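Local coordinates for development-specific protein S (Myxococcus xanthus, PDB 1NPS) that assembles on the surface of myxospores in the presence of calcium ions, two of which bind its N-terminal domain, the part described here, at residues I3-E9 / T37-V43; V47-L51 / I62-A66. One frame throughout, in Å; residues are numbered along the deposited sequence.

Contact 1: I3-E9 / T37-V43. With CA (calcium ion), chain B.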
ATOM      1  N   ILE A   3       0.958  -1.978  -7.863  1.00  6.57           N
ATOM      2  CA  ILE A   3       0.513  -2.793  -6.751  1.00  4.93           C
ATOM      3  C   ILE A   3      -0.987  -2.457  -6.679  1.00  4.83           C
ATOM      4  O   ILE A   3      -1.408  -1.394  -7.148  1.00  4.46           O
ATOM      5  CB  ILE A   3       1.188  -2.380  -5.402  1.00  3.10           C
ATOM      6  CG1 ILE A   3       0.826  -0.932  -5.045  1.00  3.96           C
ATOM      7  CG2 ILE A   3       2.714  -2.572  -5.467  1.00  2.00           C
ATOM      8  CD1 ILE A   3       0.810  -0.655  -3.554  1.00  4.11           C
ATOM      9  N   THR A   4      -1.794  -3.350  -6.118  1.00  5.31           N
ATOM     10  CA  THR A   4      -3.219  -3.070  -5.981  1.00  5.47           C
ATOM     11  C   THR A   4      -3.547  -3.202  -4.489  1.00  5.54           C
ATOM     12  O   THR A   4      -3.186  -4.195  -3.854  1.00  5.76           O
ATOM     13  CB  THR A   4      -4.089  -4.031  -6.832  1.00  6.10           C
ATOM     14  OG1 THR A   4      -3.534  -4.140  -8.151  1.00  6.72           O
ATOM     15  CG2 THR A   4      -5.490  -3.486  -6.962  1.00  5.52           C
ATOM     16  N   VAL A   5      -4.087  -2.135  -3.911  1.00  4.73           N
ATOM     17  CA  VAL A   5      -4.452  -2.115  -2.500  1.00  5.26           C
ATOM     18  C   VAL A   5      -5.944  -2.355  -2.318  1.00  5.42           C
ATOM     19  O   VAL A   5      -6.765  -1.780  -3.041  1.00  6.76           O
ATOM     20  CB  VAL A   5      -4.035  -0.778  -1.837  1.00  5.02           C
ATOM     21  CG1 VAL A   5      -2.512  -0.610  -1.917  1.00  5.21           C
ATOM     22  CG2 VAL A   5      -4.737   0.399  -2.508  1.00  4.78           C
ATOM     23  N   PHE A   6      -6.292  -3.153  -1.312  1.00  6.14           N
ATOM     24  CA  PHE A   6      -7.689  -3.506  -1.046  1.00  6.15           C
ATOM     25  C   PHE A   6      -8.180  -3.018   0.313  1.00  7.04           C
ATOM     26  O   PHE A   6      -7.397  -2.918   1.271  1.00  6.30           O
ATOM     27  CB  PHE A   6      -7.875  -5.028  -1.137  1.00  5.37           C
ATOM     28  CG  PHE A   6      -7.627  -5.586  -2.509  1.00  5.48           C
ATOM     29  CD1 PHE A   6      -6.336  -5.904  -2.923  1.00  5.69           C
ATOM     30  CD2 PHE A   6      -8.686  -5.769  -3.402  1.00  6.29           C
ATOM     31  CE1 PHE A   6      -6.096  -6.396  -4.203  1.00  5.96           C
ATOM     32  CE2 PHE A   6      -8.458  -6.258  -4.672  1.00  5.10           C
ATOM     33  CZ  PHE A   6      -7.157  -6.570  -5.078  1.00  5.90           C
ATOM     34  N   TYR A   7      -9.467  -2.681   0.394  1.00  8.00           N
ATOM     35  CA  TYR A   7     -10.041  -2.214   1.659  1.00  9.86           C
ATOM     36  C   TYR A   7     -10.202  -3.303   2.714  1.00  8.98           C
ATOM     37  O   TYR A   7     -10.113  -3.017   3.915  1.00  7.96           O
ATOM     38  CB  TYR A   7     -11.365  -1.490   1.425  1.00 14.43           C
ATOM     39  CG  TYR A   7     -11.197   0.003   1.218  1.00 18.72           C
ATOM     40  CD1 TYR A   7     -10.093   0.515   0.515  1.00 20.51           C
ATOM     41  CD2 TYR A   7     -12.122   0.905   1.744  1.00 19.96           C
ATOM     42  CE1 TYR A   7      -9.918   1.886   0.348  1.00 21.04           C
ATOM     43  CE2 TYR A   7     -11.957   2.279   1.584  1.00 21.60           C
ATOM     44  CZ  TYR A   7     -10.852   2.764   0.887  1.00 22.36           C
ATOM     45  OH  TYR A   7     -10.680   4.126   0.743  1.00 21.62           O
ATOM     46  N   ASN A   8     -10.398  -4.544   2.271  1.00  7.82           N
ATOM     47  CA  ASN A   8     -10.549  -5.688   3.171  1.00  8.45           C
ATOM     48  C   ASN A   8      -9.481  -6.746   2.903  1.00  8.53           C
ATOM     49  O   ASN A   8      -8.816  -6.727   1.859  1.00  7.02           O
ATOM     50  CB  ASN A   8     -11.937  -6.323   3.038  1.00 11.24           C
ATOM     51  CG  ASN A   8     -13.062  -5.364   3.400  1.00 12.94           C
ATOM     52  OD1 ASN A   8     -14.046  -5.248   2.671  1.00 16.57           O
ATOM     53  ND2 ASN A   8     -12.915  -4.661   4.520  1.00 16.45           N
ATOM     54  N   GLU A   9      -9.284  -7.633   3.874  1.00  7.52           N
ATOM     55  CA  GLU A   9      -8.303  -8.713   3.761  1.00  8.49           C
ATOM     56  C   GLU A   9      -8.641  -9.724   2.652  1.00  8.15           C
ATOM     57  O   GLU A   9      -9.753  -9.746   2.132  1.00  6.45           O
ATOM     58  CB  GLU A   9      -8.150  -9.433   5.113  1.00  9.24           C
ATOM     59  CG  GLU A   9      -7.517  -8.560   6.202  1.00 10.92           C
ATOM     60  CD  GLU A   9      -7.197  -9.301   7.493  1.00 12.21           C
ATOM     61  OE1 GLU A   9      -7.834 -10.331   7.792  1.00 13.30           O
ATOM     62  OE2 GLU A   9      -6.298  -8.841   8.224  1.00 14.81           O
ATOM     63  N   THR A  37      -7.108   2.440   5.796  1.00  8.14           N
ATOM     64  CA  THR A  37      -8.179   1.553   5.328  1.00  7.22           C
ATOM     65  C   THR A  37      -7.668   0.294   4.639  1.00  6.86           C
ATOM     66  O   THR A  37      -8.374  -0.727   4.579  1.00  8.54           O
ATOM     67  CB  THR A  37      -9.182   2.264   4.371  1.00  7.31           C
ATOM     68  OG1 THR A  37      -8.484   2.813   3.245  1.00  9.12           O
ATOM     69  CG2 THR A  37      -9.964   3.359   5.101  1.00  7.05           C
ATOM     70  N   ILE A  38      -6.435   0.342   4.154  1.00  6.64           N
ATOM     71  CA  ILE A  38      -5.831  -0.786   3.458  1.00  5.34           C
ATOM     72  C   ILE A  38      -5.712  -2.028   4.342  1.00  5.57           C
ATOM     73  O   ILE A  38      -5.271  -1.955   5.485  1.00  5.84           O
ATOM     74  CB  ILE A  38      -4.469  -0.384   2.890  1.00  5.55           C
ATOM     75  CG1 ILE A  38      -4.671   0.732   1.866  1.00  5.47           C
ATOM     76  CG2 ILE A  38      -3.772  -1.579   2.289  1.00  4.59           C
ATOM     77  CD1 ILE A  38      -3.393   1.237   1.271  1.00  7.15           C
ATOM     78  N   SER A  39      -6.146  -3.168   3.811  1.00  5.15           N
ATOM     79  CA  SER A  39      -6.114  -4.415   4.571  1.00  4.66           C
ATOM     80  C   SER A  39      -5.413  -5.561   3.838  1.00  4.21           C
ATOM     81  O   SER A  39      -5.066  -6.582   4.436  1.00  6.22           O
ATOM     82  CB  SER A  39      -7.537  -4.799   4.987  1.00  5.02           C
ATOM     83  OG  SER A  39      -8.201  -3.694   5.606  1.00  7.18           O
ATOM     84  N   SER A  40      -5.187  -5.392   2.545  1.00  4.03           N
ATOM     85  CA  SER A  40      -4.476  -6.409   1.765  1.00  4.08           C
ATOM     86  C   SER A  40      -3.902  -5.777   0.501  1.00  4.17           C
ATOM     87  O   SER A  40      -4.379  -4.728   0.049  1.00  4.45           O
ATOM     88  CB  SER A  40      -5.354  -7.647   1.474  1.00  3.30           C
ATOM     89  OG  SER A  40      -6.442  -7.392   0.607  1.00  4.77           O
ATOM     90  N   VAL A  41      -2.809  -6.347  -0.002  1.00  4.10           N
ATOM     91  CA  VAL A  41      -2.139  -5.812  -1.173  1.00  4.64           C
ATOM     92  C   VAL A  41      -1.583  -6.892  -2.090  1.00  5.29           C
ATOM     93  O   VAL A  41      -1.089  -7.927  -1.634  1.00  4.66           O
ATOM     94  CB  VAL A  41      -0.940  -4.923  -0.757  1.00  6.24           C
ATOM     95  CG1 VAL A  41      -0.310  -4.265  -1.978  1.00  5.05           C
ATOM     96  CG2 VAL A  41      -1.371  -3.870   0.255  1.00  5.32           C
ATOM     97  N   LYS A  42      -1.675  -6.642  -3.391  1.00  5.18           N
ATOM     98  CA  LYS A  42      -1.132  -7.546  -4.393  1.00  4.63           C
ATOM     99  C   LYS A  42       0.130  -6.875  -4.923  1.00  4.44           C
ATOM    100  O   LYS A  42       0.147  -5.666  -5.170  1.00  3.94           O
ATOM    101  CB  LYS A  42      -2.126  -7.779  -5.539  1.00  5.17           C
ATOM    102  CG  LYS A  42      -3.309  -8.671  -5.184  1.00  6.68           C
ATOM    103  CD  LYS A  42      -4.103  -9.045  -6.422  1.00  5.96           C
ATOM    104  CE  LYS A  42      -5.252  -9.960  -6.063  1.00  7.13           C
ATOM    105  NZ  LYS A  42      -6.069 -10.336  -7.245  1.00  8.05           N
ATOM    106  N   VAL A  43       1.212  -7.634  -5.015  1.00  4.72           N
ATOM    107  CA  VAL A  43       2.459  -7.089  -5.513  1.00  5.72           C
ATOM    108  C   VAL A  43       3.035  -8.034  -6.567  1.00  5.40           C
ATOM    109  O   VAL A  43       3.516  -9.110  -6.234  1.00  5.50           O
ATOM    110  CB  VAL A  43       3.483  -6.889  -4.354  1.00  5.48           C
ATOM    111  CG1 VAL A  43       4.728  -6.154  -4.845  1.00  5.20           C
ATOM    112  CG2 VAL A  43       2.839  -6.135  -3.205  1.00  6.14           C
TER
HETATM  113 CA    CA B  90      -9.328  -2.278   5.658  1.00 16.85          CA
HETATM  114  O   HOH W   1      -4.602  -6.953   7.343  1.00 10.42           O
HETATM  115  O   HOH W   2     -10.748  -1.647   5.959  1.00 42.48           O

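Contact 2: V47-L51 / I62-A66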
ATOM      1  N   VAL A  47       8.148  -4.902  -8.811  1.00 10.14           N
ATOM      2  CA  VAL A  47       7.820  -3.787  -7.895  1.00  8.80           C
ATOM      3  C   VAL A  47       7.650  -4.229  -6.437  1.00  8.22           C
ATOM      4  O   VAL A  47       7.367  -5.382  -6.152  1.00  8.09           O
ATOM      5  CB  VAL A  47       6.508  -3.022  -8.267  1.00  9.15           C
ATOM      6  CG1 VAL A  47       6.715  -2.146  -9.488  1.00 12.28           C
ATOM      7  CG2 VAL A  47       5.348  -3.989  -8.451  1.00  9.53           C
ATOM      8  N   LYS A  48       7.791  -3.271  -5.528  1.00  8.48           N
ATOM      9  CA  LYS A  48       7.626  -3.504  -4.094  1.00  9.24           C
ATOM     10  C   LYS A  48       7.065  -2.217  -3.486  1.00  9.07           C
ATOM     11  O   LYS A  48       7.110  -1.149  -4.109  1.00  8.62           O
ATOM     12  CB  LYS A  48       8.954  -3.867  -3.419  1.00  9.13           C
ATOM     13  CG  LYS A  48       9.925  -2.712  -3.273  1.00 10.00           C
ATOM     14  CD  LYS A  48      11.013  -3.073  -2.283  1.00 12.03           C
ATOM     15  CE  LYS A  48      11.915  -1.894  -1.977  1.00 12.49           C
ATOM     16  NZ  LYS A  48      12.991  -2.276  -1.019  1.00 14.19           N
ATOM     17  N   ALA A  49       6.522  -2.329  -2.282  1.00  8.55           N
ATOM     18  CA  ALA A  49       5.936  -1.193  -1.587  1.00  8.13           C
ATOM     19  C   ALA A  49       6.362  -1.154  -0.132  1.00  7.39           C
ATOM     20  O   ALA A  49       6.624  -2.185   0.491  1.00  8.15           O
ATOM     21  CB  ALA A  49       4.398  -1.266  -1.656  1.00  6.64           C
ATOM     22  N   ILE A  50       6.439   0.055   0.396  1.00  8.70           N
ATOM     23  CA  ILE A  50       6.754   0.255   1.805  1.00  7.65           C
ATOM     24  C   ILE A  50       5.526   0.986   2.340  1.00  6.54           C
ATOM     25  O   ILE A  50       5.191   2.071   1.852  1.00  6.79           O
ATOM     26  CB  ILE A  50       8.012   1.116   2.039  1.00  6.86           C
ATOM     27  CG1 ILE A  50       9.205   0.522   1.288  1.00  7.37           C
ATOM     28  CG2 ILE A  50       8.325   1.147   3.544  1.00  5.24           C
ATOM     29  CD1 ILE A  50      10.465   1.384   1.277  1.00  8.78           C
ATOM     30  N   LEU A  51       4.801   0.344   3.251  1.00  4.84           N
ATOM     31  CA  LEU A  51       3.602   0.933   3.840  1.00  5.48           C
ATOM     32  C   LEU A  51       3.995   1.547   5.191  1.00  4.99           C
ATOM     33  O   LEU A  51       4.700   0.919   5.980  1.00  6.63           O
ATOM     34  CB  LEU A  51       2.522  -0.138   4.009  1.00  5.86           C
ATOM     35  CG  LEU A  51       2.338  -1.109   2.839  1.00  7.10           C
ATOM     36  CD1 LEU A  51       1.189  -2.048   3.155  1.00  8.38           C
ATOM     37  CD2 LEU A  51       2.090  -0.372   1.538  1.00  6.81           C
ATOM     38  N   ILE A  62       6.062  -1.654   6.872  1.00 12.22           N
ATOM     39  CA  ILE A  62       6.203  -3.023   6.405  1.00 11.39           C
ATOM     40  C   ILE A  62       6.530  -2.994   4.921  1.00  9.93           C
ATOM     41  O   ILE A  62       5.940  -2.217   4.166  1.00  7.78           O
ATOM     42  CB  ILE A  62       4.925  -3.867   6.645  1.00 13.97           C
ATOM     43  CG1 ILE A  62       5.133  -5.280   6.088  1.00 15.37           C
ATOM     44  CG2 ILE A  62       3.688  -3.202   6.019  1.00 14.44           C
ATOM     45  CD1 ILE A  62       3.853  -6.087   5.967  1.00 17.86           C
ATOM     46  N   GLU A  63       7.533  -3.769   4.528  1.00  8.15           N
ATOM     47  CA  GLU A  63       7.913  -3.858   3.117  1.00  7.93           C
ATOM     48  C   GLU A  63       7.274  -5.103   2.485  1.00  7.87           C
ATOM     49  O   GLU A  63       7.414  -6.216   3.000  1.00  5.97           O
ATOM     50  CB  GLU A  63       9.430  -3.914   2.974  1.00  7.42           C
ATOM     51  CG  GLU A  63       9.900  -4.204   1.565  1.00  7.96           C
ATOM     52  CD  GLU A  63      11.379  -4.499   1.519  1.00 10.77           C
ATOM     53  OE1 GLU A  63      11.752  -5.684   1.674  1.00 11.51           O
ATOM     54  OE2 GLU A  63      12.170  -3.551   1.345  1.00 11.97           O
ATOM     55  N   VAL A  64       6.475  -4.891   1.443  1.00  6.97           N
ATOM     56  CA  VAL A  64       5.817  -5.999   0.754  1.00  6.82           C
ATOM     57  C   VAL A  64       6.475  -6.246  -0.599  1.00  5.24           C
ATOM     58  O   VAL A  64       6.639  -5.322  -1.404  1.00  4.88           O
ATOM     59  CB  VAL A  64       4.290  -5.753   0.567  1.00  7.48           C
ATOM     60  CG1 VAL A  64       3.591  -5.761   1.910  1.00  8.60           C
ATOM     61  CG2 VAL A  64       4.039  -4.426  -0.147  1.00  8.15           C
ATOM     62  N   VAL A  65       6.859  -7.490  -0.851  1.00  5.07           N
ATOM     63  CA  VAL A  65       7.507  -7.820  -2.110  1.00  5.91           C
ATOM     64  C   VAL A  65       6.739  -8.876  -2.889  1.00  5.77           C
ATOM     65  O   VAL A  65       7.183  -9.318  -3.934  1.00  5.19           O
ATOM     66  CB  VAL A  65       8.950  -8.286  -1.877  1.00  7.14           C
ATOM     67  CG1 VAL A  65       9.724  -7.171  -1.196  1.00  7.52           C
ATOM     68  CG2 VAL A  65       8.971  -9.573  -1.048  1.00  7.43           C
ATOM     69  N   ALA A  66       5.576  -9.242  -2.365  1.00  5.26           N
ATOM     70  CA  ALA A  66       4.700 -10.236  -2.947  1.00  5.45           C
ATOM     71  C   ALA A  66       3.317 -10.061  -2.329  1.00  6.27           C
ATOM     72  O   ALA A  66       3.146  -9.308  -1.353  1.00  6.27           O
ATOM     73  CB  ALA A  66       5.225 -11.636  -2.668  1.00  6.79           C
TER
HETATM   74  O   HOH W   3       9.170  -7.874  -5.535  1.00 20.03           O

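Contact 1: I3-E9 / T37-V43
Tyr7, Thr37 and Ser39 meet at a calcium ion in the first Greek key motif of this beta/gamma-crystallin domain. The backbone Tyr7 O and Thr37 O and the side-chain Ser39 OG all bind the metal. Asn76 OD1, from the second motif, and a water join them. The modelled metal bonds are short for calcium, and their exact lengths are doubtful. The shared cation lets Tyr7 O and Thr37 O lie 3.0 Å apart without a proton between them. Ser39 OG sits beside its own backbone N, chi1 -50°, and this turn brings it to the ion.

Around this shell, the Thr37 side chain lies over one face of the Tyr7 ring. Thr37 CB makes a CH-pi contact, 3.9 Å from the Tyr7 ring centroid and 11° off the ring normal. Thr37 OG1 is 3.2 Å above the plane of the Tyr7 ring, shifted toward its rim. Both hydroxyls are held by the backbone of Glu34: Thr37 OG1 bonds its carbonyl O, and Tyr7 OH its N.

Behind the site, strands 3-6 and 40-42 run antiparallel, with a classic beta bulge where Ser39 and Ser40 both face Phe6. Ser39 N gives a bond of 2.8 Å to Phe6 O. Phe6 N gives one of 2.8 Å to Ser40 O, which also lies at the edge of the Phe6 ring. Ser40 OG donates to Asn8 O at 2.8 Å, in the carbonyl plane, and also bonds Phe11 N. The bond to Asn8 O ties the chain after Tyr7 to the bulge. On the same sheet face the extended Lys42 chain slants past the Phe6 ring, its CG 3.7 Å from Phe6 CE1. The other face carries Val5 and Val41, and there Val5 CB touches Ile38 CD1 at 3.8 Å.

Contact 2: V47-L51 / I62-A66
Lys48 and Glu63 join across the beta hairpin of strands 47-52 and 61-64, which belongs to the second Greek key motif of the crystallin domain. Lys48 CB lies 3.4 Å from Val64 O and also touches Val65 CG1, at 4.1 Å. From CB the chain leaves with CG between the backbone N and the carbonyl carbon, chi1 72°, and stays extended. It therefore runs obliquely over the strand pair toward Glu63. CD reaches the carboxylate first, with Lys48 CD 3.8 Å from Glu63 OE2. CE follows it past the same oxygen. At the tip, Lys48 NZ forms a salt bridge of 2.8 Å with Glu63 OE2. The ammonium comes from above the carboxylate plane, 49° out of it. Glu63 is exposed, and this charge pair lies on the outer side of the hairpin. With an alanine here CB would still meet Val65, but the Glu63 carboxylate would probably lose its ammonium partner and be freer to turn.

Under the charges, the backbones pair regularly. Ala49 and Val64 exchange two hydrogen bonds, and so do Leu51 and Ile62. Val64 N reaches Ala49 O at 2.9 Å, nearly in line with the carbonyl. The side chains of these four residues share the face turned away from the salt bridge. Val64 CG2 presses on Ala49 CB at 3.5 Å. Next along, Leu51 and Ile62 lie side by side and point the same way, with Leu51 CB 3.8 Å from Ile62 CG2. Beyond the hairpin, Leu51 packs on Ile81 of strand 80-85, and Ile62 on Leu74. Past the last strand pair, one water donates to both Val47 O and Val65 O, at 2.9 Å from Val65 O.

How the contacts relate
The two contacts follow in series and neither nest nor cross. From the N terminus, strand 3-6 leads through strands 15-18 and 21-23 and helix 25-30 before 37-43 returns to close contact 1. Four residues later contact 2 opens, and it closes a beta hairpin, a much shorter loop than that of contact 1. Contact 1 lies in the three-stranded sheet, and contact 2 in the four-stranded one. Strand 21-23 passes from the first motif into the second sheet, beside strand 80-85. Val43 joins the contacts directly, its CG2 packing 3.7 Å from Val64 CG2. Asn76, which follows contact 2 in the chain, returns to the calcium of contact 1.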